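Local coordinates for protein possible prolidase (Bifidobacterium longum NCC2705, PDB 2P9B) that is a putative metal-dependent amidohydrolase of uncertain substrate that probably hydrolyses carbon-nitrogen bonds other than peptide bonds, though prolidase activity is also possible, at residues 13-18 against 33-38. Numbering follows the deposited sequence.
Sequences PFALAH and NMTIVV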
# COMPACT_ATOMS: atom_id res chain seq x y z
N PRO A 13 -25.76 10.33 6.23
CA PRO A 13 -24.95 11.00 7.26
C PRO A 13 -25.07 10.32 8.61
O PRO A 13 -26.13 9.80 8.97
CB PRO A 13 -25.51 12.42 7.26
CG PRO A 13 -26.94 12.23 6.84
CD PRO A 13 -26.82 11.22 5.73
N PHE A 14 -23.98 10.33 9.37
CA PHE A 14 -23.97 9.70 10.69
C PHE A 14 -22.92 10.30 11.60
O PHE A 14 -22.12 11.13 11.19
CB PHE A 14 -23.71 8.20 10.53
CG PHE A 14 -22.33 7.88 9.99
CD1 PHE A 14 -21.25 7.73 10.85
CD2 PHE A 14 -22.13 7.74 8.62
CE1 PHE A 14 -19.97 7.44 10.35
CE2 PHE A 14 -20.86 7.45 8.11
CZ PHE A 14 -19.78 7.30 8.98
N ALA A 15 -22.94 9.88 12.86
CA ALA A 15 -21.97 10.35 13.83
C ALA A 15 -21.52 9.17 14.68
O ALA A 15 -22.35 8.43 15.22
CB ALA A 15 -22.59 11.43 14.72
N LEU A 16 -20.21 8.98 14.77
CA LEU A 16 -19.64 7.91 15.57
C LEU A 16 -19.18 8.58 16.86
O LEU A 16 -18.24 9.37 16.83
CB LEU A 16 -18.44 7.28 14.86
CG LEU A 16 -17.64 6.24 15.65
CD1 LEU A 16 -18.50 5.02 15.94
CD2 LEU A 16 -16.40 5.85 14.84
N ALA A 17 -19.83 8.26 17.97
CA ALA A 17 -19.48 8.90 19.24
C ALA A 17 -18.82 8.04 20.31
O ALA A 17 -18.84 6.81 20.25
CB ALA A 17 -20.74 9.56 19.82
N HIS A 18 -18.22 8.73 21.28
CA HIS A 18 -17.55 8.10 22.42
C HIS A 18 -16.37 7.20 22.07
O HIS A 18 -16.04 6.28 22.82
CB HIS A 18 -18.58 7.31 23.23
CG HIS A 18 -19.78 8.11 23.61
ND1 HIS A 18 -19.70 9.28 24.34
CD2 HIS A 18 -21.10 7.93 23.34
CE1 HIS A 18 -20.91 9.79 24.50
NE2 HIS A 18 -21.77 8.99 23.90
N ASN A 33 -12.82 9.97 24.16
CA ASN A 33 -14.24 10.35 24.11
C ASN A 33 -14.52 11.41 23.05
O ASN A 33 -14.91 12.54 23.35
CB ASN A 33 -14.69 10.84 25.49
CG ASN A 33 -16.20 10.90 25.61
OD1 ASN A 33 -16.92 10.09 25.02
ND2 ASN A 33 -16.70 11.86 26.39
N MSE A 34 -14.33 11.00 21.80
CA MSE A 34 -14.51 11.84 20.63
C MSE A 34 -15.68 11.39 19.76
O MSE A 34 -16.09 10.24 19.78
CB MSE A 34 -13.25 11.80 19.77
CG MSE A 34 -11.97 12.24 20.47
SE MSE A 34 -12.01 14.05 21.05
CE MSE A 34 -11.81 14.86 19.37
N THR A 35 -16.21 12.33 18.98
CA THR A 35 -17.29 12.04 18.06
C THR A 35 -16.81 12.47 16.68
O THR A 35 -16.21 13.53 16.52
CB THR A 35 -18.58 12.82 18.39
OG1 THR A 35 -19.13 12.32 19.61
CG2 THR A 35 -19.60 12.67 17.27
N ILE A 36 -17.06 11.63 15.68
CA ILE A 36 -16.69 11.95 14.31
C ILE A 36 -18.00 12.03 13.56
O ILE A 36 -18.76 11.06 13.51
CB ILE A 36 -15.80 10.86 13.68
CG1 ILE A 36 -14.48 10.73 14.45
CG2 ILE A 36 -15.52 11.21 12.22
CD1 ILE A 36 -13.55 9.67 13.90
N VAL A 37 -18.28 13.19 12.98
CA VAL A 37 -19.51 13.40 12.24
C VAL A 37 -19.24 13.36 10.75
O VAL A 37 -18.38 14.07 10.24
CB VAL A 37 -20.14 14.76 12.61
CG1 VAL A 37 -21.46 14.93 11.86
CG2 VAL A 37 -20.35 14.84 14.12
N VAL A 38 -19.98 12.51 10.05
CA VAL A 38 -19.82 12.36 8.60
C VAL A 38 -21.04 12.87 7.84
O VAL A 38 -22.17 12.50 8.14
CB VAL A 38 -19.57 10.88 8.24
CG1 VAL A 38 -19.40 10.73 6.74
CG2 VAL A 38 -18.32 10.37 8.97
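Leu16 O takes two donors from consecutive residues of the partner strand: the N-H of Ile36, with Ile36 N 2.8 Å from it, and, more weakly, the CA-H of Thr35, with Thr35 CA at 3.1 Å. Ile36 O is treated alike, taking the N-H of Leu16 and the CA-H of Ala15. A second reciprocal pair joins Phe14 and Val38, and here the bond from Val38 N to Phe14 O is nearly straight at 170°. This alternation of hydrogen-bonded pairs with the non-hydrogen-bonded pair Ala15-Val37 is the signature of antiparallel strands.

On the face of Phe14, Leu16, Ile36 and Val38, the Phe14 ring, with CG set between the backbone N and the carbonyl carbon (chi1 65°), is carried over to the neighbouring strand and lies against Val38, whose CB sits 3.8 Å from the ring centroid in a CH-pi contact over one face; CG2 of Val38 closes to 3.4 Å from Phe14 CZ. A leucine here has no ring face to offer, and Val38 CB and CG2 would probably be left with a gap where the ring lay. On the other face, Ala15 CB meets Val37 CG2 at 4.1 Å, while the Thr35 hydroxyl, beside Ala17 CB, is hydrogen-bonded to Ser50.

Where both strands turn a corner, and Asn33 and Met34 fit a G1 beta bulge, His18 ND1 donates to Asn33 OD1 over 3.0 Å. Ring and amide are nearly coplanar, 11° apart, and the oxygen meets the imidazole at its edge. Strands 60-63 and 44-49 flank the pair in a small sheet far from the chain's centre, consistent with the beta-sandwich domain that accompanies the TIM barrel in many amidohydrolases. An acceptor at ND1 implies a proton there, in neutral or cationic form, and probably fixes ring against amide.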